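Local atomic coordinates of DUF574 domain-containing protein (PDB entry 2QE6), a protein that binds S-adenosylmethionine and is probably a methyltransferase of the Rossmann-like S-adenosylmethionine-dependent family. Residues Leu186-Thr200 / Glu262-Ala274. The protein carries 1 engineered substitution. Numbering follows the deposited sequence.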
# COMPACT_ATOMS: atom_id res chain seq x y z
N LEU A 186 -6.22 14.25 9.11
CA LEU A 186 -6.29 14.97 7.85
C LEU A 186 -7.19 16.21 7.86
O LEU A 186 -8.24 16.23 8.50
CB LEU A 186 -6.75 14.01 6.75
CG LEU A 186 -5.76 12.87 6.44
CD1 LEU A 186 -6.48 11.78 5.59
CD2 LEU A 186 -4.46 13.45 5.78
N ALA A 187 -6.75 17.22 7.13
CA ALA A 187 -7.55 18.39 6.84
C ALA A 187 -8.62 18.08 5.81
O ALA A 187 -8.45 17.18 4.97
CB ALA A 187 -6.65 19.51 6.31
N PRO A 188 -9.74 18.85 5.84
CA PRO A 188 -10.70 18.72 4.78
C PRO A 188 -10.04 18.90 3.43
O PRO A 188 -9.13 19.71 3.28
CB PRO A 188 -11.66 19.87 5.05
CG PRO A 188 -11.62 20.01 6.54
CD PRO A 188 -10.17 19.85 6.83
N GLY A 189 -10.43 18.07 2.46
CA GLY A 189 -9.85 18.16 1.12
C GLY A 189 -8.75 17.16 0.93
O GLY A 189 -8.18 17.06 -0.14
N SER A 190 -8.50 16.38 1.98
CA SER A 190 -7.50 15.34 1.97
C SER A 190 -8.11 14.06 1.42
O SER A 190 -9.33 13.96 1.26
CB SER A 190 -7.02 15.12 3.39
OG SER A 190 -6.21 16.20 3.81
N TYR A 191 -7.26 13.08 1.15
CA TYR A 191 -7.71 11.78 0.66
C TYR A 191 -7.11 10.64 1.45
O TYR A 191 -6.03 10.78 2.02
CB TYR A 191 -7.34 11.62 -0.82
CG TYR A 191 -8.02 12.61 -1.74
CD1 TYR A 191 -7.53 13.88 -1.90
CD2 TYR A 191 -9.17 12.26 -2.45
CE1 TYR A 191 -8.15 14.80 -2.77
CE2 TYR A 191 -9.80 13.14 -3.32
CZ TYR A 191 -9.27 14.41 -3.48
OH TYR A 191 -9.89 15.30 -4.30
N LEU A 192 -7.85 9.53 1.50
CA LEU A 192 -7.38 8.22 1.94
C LEU A 192 -7.46 7.25 0.76
O LEU A 192 -8.52 7.10 0.15
CB LEU A 192 -8.25 7.70 3.08
CG LEU A 192 -7.88 6.36 3.73
CD1 LEU A 192 -6.52 6.41 4.36
CD2 LEU A 192 -8.99 5.98 4.75
N PHE A 193 -6.32 6.66 0.40
CA PHE A 193 -6.19 5.70 -0.73
C PHE A 193 -5.77 4.35 -0.10
O PHE A 193 -4.72 4.26 0.53
CB PHE A 193 -5.13 6.26 -1.70
CG PHE A 193 -4.79 5.39 -2.90
CD1 PHE A 193 -5.60 4.35 -3.33
CD2 PHE A 193 -3.66 5.72 -3.67
CE1 PHE A 193 -5.28 3.61 -4.47
CE2 PHE A 193 -3.33 4.97 -4.80
CZ PHE A 193 -4.17 3.92 -5.21
N MSE A 194 -6.63 3.33 -0.19
CA MSE A 194 -6.28 2.02 0.32
C MSE A 194 -6.57 0.92 -0.70
O MSE A 194 -7.47 1.07 -1.54
CB MSE A 194 -7.11 1.70 1.58
CG MSE A 194 -7.08 2.82 2.60
SE MSE A 194 -7.72 2.21 4.33
CE MSE A 194 -9.66 2.26 4.04
N THR A 195 -5.85 -0.19 -0.60
CA THR A 195 -6.23 -1.38 -1.35
C THR A 195 -6.19 -2.53 -0.34
O THR A 195 -5.55 -2.43 0.69
CB THR A 195 -5.38 -1.65 -2.57
OG1 THR A 195 -4.11 -2.20 -2.17
CG2 THR A 195 -5.22 -0.39 -3.41
N SER A 196 -6.85 -3.62 -0.66
CA SER A 196 -7.03 -4.68 0.31
C SER A 196 -7.37 -5.97 -0.41
O SER A 196 -8.14 -5.96 -1.35
CB SER A 196 -8.18 -4.36 1.24
OG SER A 196 -8.41 -5.44 2.19
N LEU A 197 -6.84 -7.07 0.10
CA LEU A 197 -7.38 -8.37 -0.14
C LEU A 197 -8.88 -8.37 0.19
O LEU A 197 -9.29 -7.90 1.27
CB LEU A 197 -6.60 -9.38 0.72
CG LEU A 197 -6.89 -10.88 0.66
CD1 LEU A 197 -6.79 -11.47 -0.78
CD2 LEU A 197 -5.92 -11.53 1.62
N VAL A 198 -9.69 -8.93 -0.71
CA VAL A 198 -11.16 -8.82 -0.63
C VAL A 198 -11.75 -10.21 -0.49
O VAL A 198 -11.18 -11.18 -0.95
CB VAL A 198 -11.78 -8.04 -1.85
CG1 VAL A 198 -11.73 -8.87 -3.13
CG2 VAL A 198 -13.23 -7.58 -1.54
N ASP A 199 -12.86 -10.32 0.24
CA ASP A 199 -13.67 -11.54 0.29
C ASP A 199 -14.95 -11.19 -0.47
O ASP A 199 -15.80 -10.45 0.03
CB ASP A 199 -14.01 -11.94 1.74
CG ASP A 199 -14.76 -13.25 1.85
OD1 ASP A 199 -15.26 -13.76 0.84
OD2 ASP A 199 -14.90 -13.77 2.97
N THR A 200 -15.09 -11.75 -1.67
CA THR A 200 -16.33 -11.72 -2.42
C THR A 200 -16.80 -13.18 -2.62
O THR A 200 -17.46 -13.49 -3.61
CB THR A 200 -16.17 -10.98 -3.76
OG1 THR A 200 -15.12 -11.58 -4.51
CG2 THR A 200 -15.83 -9.48 -3.54
N GLU A 262 -7.30 -11.00 -10.95
CA GLU A 262 -7.95 -9.69 -10.95
C GLU A 262 -9.09 -9.60 -9.92
O GLU A 262 -9.71 -8.54 -9.76
CB GLU A 262 -8.42 -9.35 -12.36
CG GLU A 262 -7.26 -9.10 -13.32
CD GLU A 262 -7.71 -8.98 -14.77
OE1 GLU A 262 -8.50 -9.84 -15.24
OE2 GLU A 262 -7.29 -8.04 -15.46
N GLN A 263 -9.39 -10.69 -9.21
CA GLN A 263 -10.46 -10.68 -8.20
C GLN A 263 -10.01 -10.92 -6.75
O GLN A 263 -10.84 -11.22 -5.86
CB GLN A 263 -11.52 -11.70 -8.57
CG GLN A 263 -12.25 -11.32 -9.85
CD GLN A 263 -13.06 -12.45 -10.33
OE1 GLN A 263 -14.24 -12.47 -10.12
NE2 GLN A 263 -12.42 -13.43 -10.93
N LEU A 264 -8.71 -10.75 -6.52
CA LEU A 264 -8.13 -10.94 -5.20
C LEU A 264 -8.14 -9.66 -4.34
O LEU A 264 -8.20 -9.75 -3.14
CB LEU A 264 -6.67 -11.50 -5.32
CG LEU A 264 -6.56 -13.00 -5.62
CD1 LEU A 264 -5.07 -13.37 -5.86
CD2 LEU A 264 -7.20 -13.86 -4.57
N GLY A 265 -8.08 -8.48 -4.96
CA GLY A 265 -8.08 -7.23 -4.23
C GLY A 265 -8.97 -6.14 -4.76
O GLY A 265 -9.34 -6.15 -5.96
N MSE A 266 -9.31 -5.20 -3.87
CA MSE A 266 -10.07 -3.99 -4.24
C MSE A 266 -9.32 -2.74 -3.88
O MSE A 266 -8.48 -2.77 -3.03
CB MSE A 266 -11.45 -3.96 -3.59
CG MSE A 266 -12.38 -5.00 -4.16
SE MSE A 266 -14.22 -4.65 -3.96
CE MSE A 266 -14.94 -6.09 -4.98
N ALA A 267 -9.65 -1.65 -4.55
CA ALA A 267 -9.06 -0.34 -4.34
C ALA A 267 -10.20 0.67 -4.10
O ALA A 267 -11.30 0.52 -4.65
CB ALA A 267 -8.26 0.10 -5.58
N GLY A 268 -9.91 1.71 -3.31
CA GLY A 268 -10.82 2.83 -3.12
C GLY A 268 -10.03 4.07 -2.73
O GLY A 268 -8.99 3.97 -2.11
N ILE A 269 -10.52 5.23 -3.13
CA ILE A 269 -9.99 6.51 -2.69
C ILE A 269 -11.19 7.34 -2.22
O ILE A 269 -12.20 7.43 -2.92
CB ILE A 269 -9.26 7.28 -3.79
CG1 ILE A 269 -8.00 6.54 -4.20
CG2 ILE A 269 -8.86 8.70 -3.29
CD1 ILE A 269 -7.15 7.33 -5.17
N GLY A 270 -11.08 7.89 -1.02
CA GLY A 270 -12.12 8.73 -0.45
C GLY A 270 -11.58 10.09 -0.06
O GLY A 270 -10.42 10.22 0.33
N ARG A 271 -12.45 11.10 -0.16
CA ARG A 271 -12.07 12.48 0.13
C ARG A 271 -12.72 12.94 1.45
O ARG A 271 -13.89 12.70 1.69
CB ARG A 271 -12.51 13.37 -1.02
CG ARG A 271 -12.10 14.82 -0.91
CD ARG A 271 -12.60 15.61 -2.09
NE ARG A 271 -14.05 15.64 -2.17
CZ ARG A 271 -14.82 16.52 -1.52
NH1 ARG A 271 -14.29 17.44 -0.77
NH2 ARG A 271 -16.13 16.45 -1.64
N LYS A 272 -11.94 13.60 2.30
CA LYS A 272 -12.45 14.18 3.54
C LYS A 272 -13.17 15.46 3.22
O LYS A 272 -12.64 16.32 2.56
CB LYS A 272 -11.30 14.47 4.53
CG LYS A 272 -11.79 14.87 5.87
CD LYS A 272 -10.70 14.80 6.94
CE LYS A 272 -11.27 14.90 8.35
NZ LYS A 272 -10.16 14.77 9.37
N LYS A 273 -14.40 15.59 3.67
CA LYS A 273 -15.19 16.78 3.37
C LYS A 273 -14.92 17.87 4.37
O LYS A 273 -14.57 17.58 5.51
CB LYS A 273 -16.67 16.43 3.37
CG LYS A 273 -17.02 15.45 2.28
CD LYS A 273 -18.51 15.39 2.01
CE LYS A 273 -19.22 14.37 2.91
NZ LYS A 273 -20.69 14.72 2.91
N ALA A 274 -15.05 19.13 3.92
CA ALA A 274 -15.20 20.26 4.83
C ALA A 274 -16.53 20.04 5.55
O ALA A 274 -17.42 19.38 4.98
CB ALA A 274 -15.20 21.59 4.08
OXT ALA A 274 -16.73 20.47 6.70
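K272 NZ is gripped by two carbonyls at the end of the strand pair: it donates to L186 O at 2.6 Å and also to R183 O of helix 175-185. With CG anti to the backbone N (chi1 -171°) and the rest of the chain extended, the lysine passes the carbonyls of L186 and A187, where the type II turn A187-S190 begins. These bonds lie at one end of an antiparallel pairing of strands 191-197 and 265-271; the sheet's strand order, 3-2-1-4-5-7-6, with 265-271 antiparallel to 191-197, is that of class I S-adenosylmethionine-dependent methyltransferases. Backbone hydrogen bonds continue past the strands at both ends, G189 N to K272 O (2.8 Å) and V198 N to L264 O. On the face that meets helix 54-75, I269 CD1 makes a CH-pi contact over the F193 ring, toward its rim, 3.9 Å from the centroid, and I269 CG2 packs against Y191 CD2. R271 CG lies over one face of the Y191 ring, also toward the rim, a CH-pi contact 4.0 Å from the centroid, while the bend at chi3 (63°) carries the guanidinium away to a salt bridge with E235. T195 OG1 hydrogen-bonds with G165 N and N61 OD1, linking the pair to an S-adenosylmethionine-binding residue. Beyond the far end of strand 191-197, V198 CG2 rests 3.8 Å from M266 CG, and the selenomethionine's CE meets T200 CG2 tip to tip.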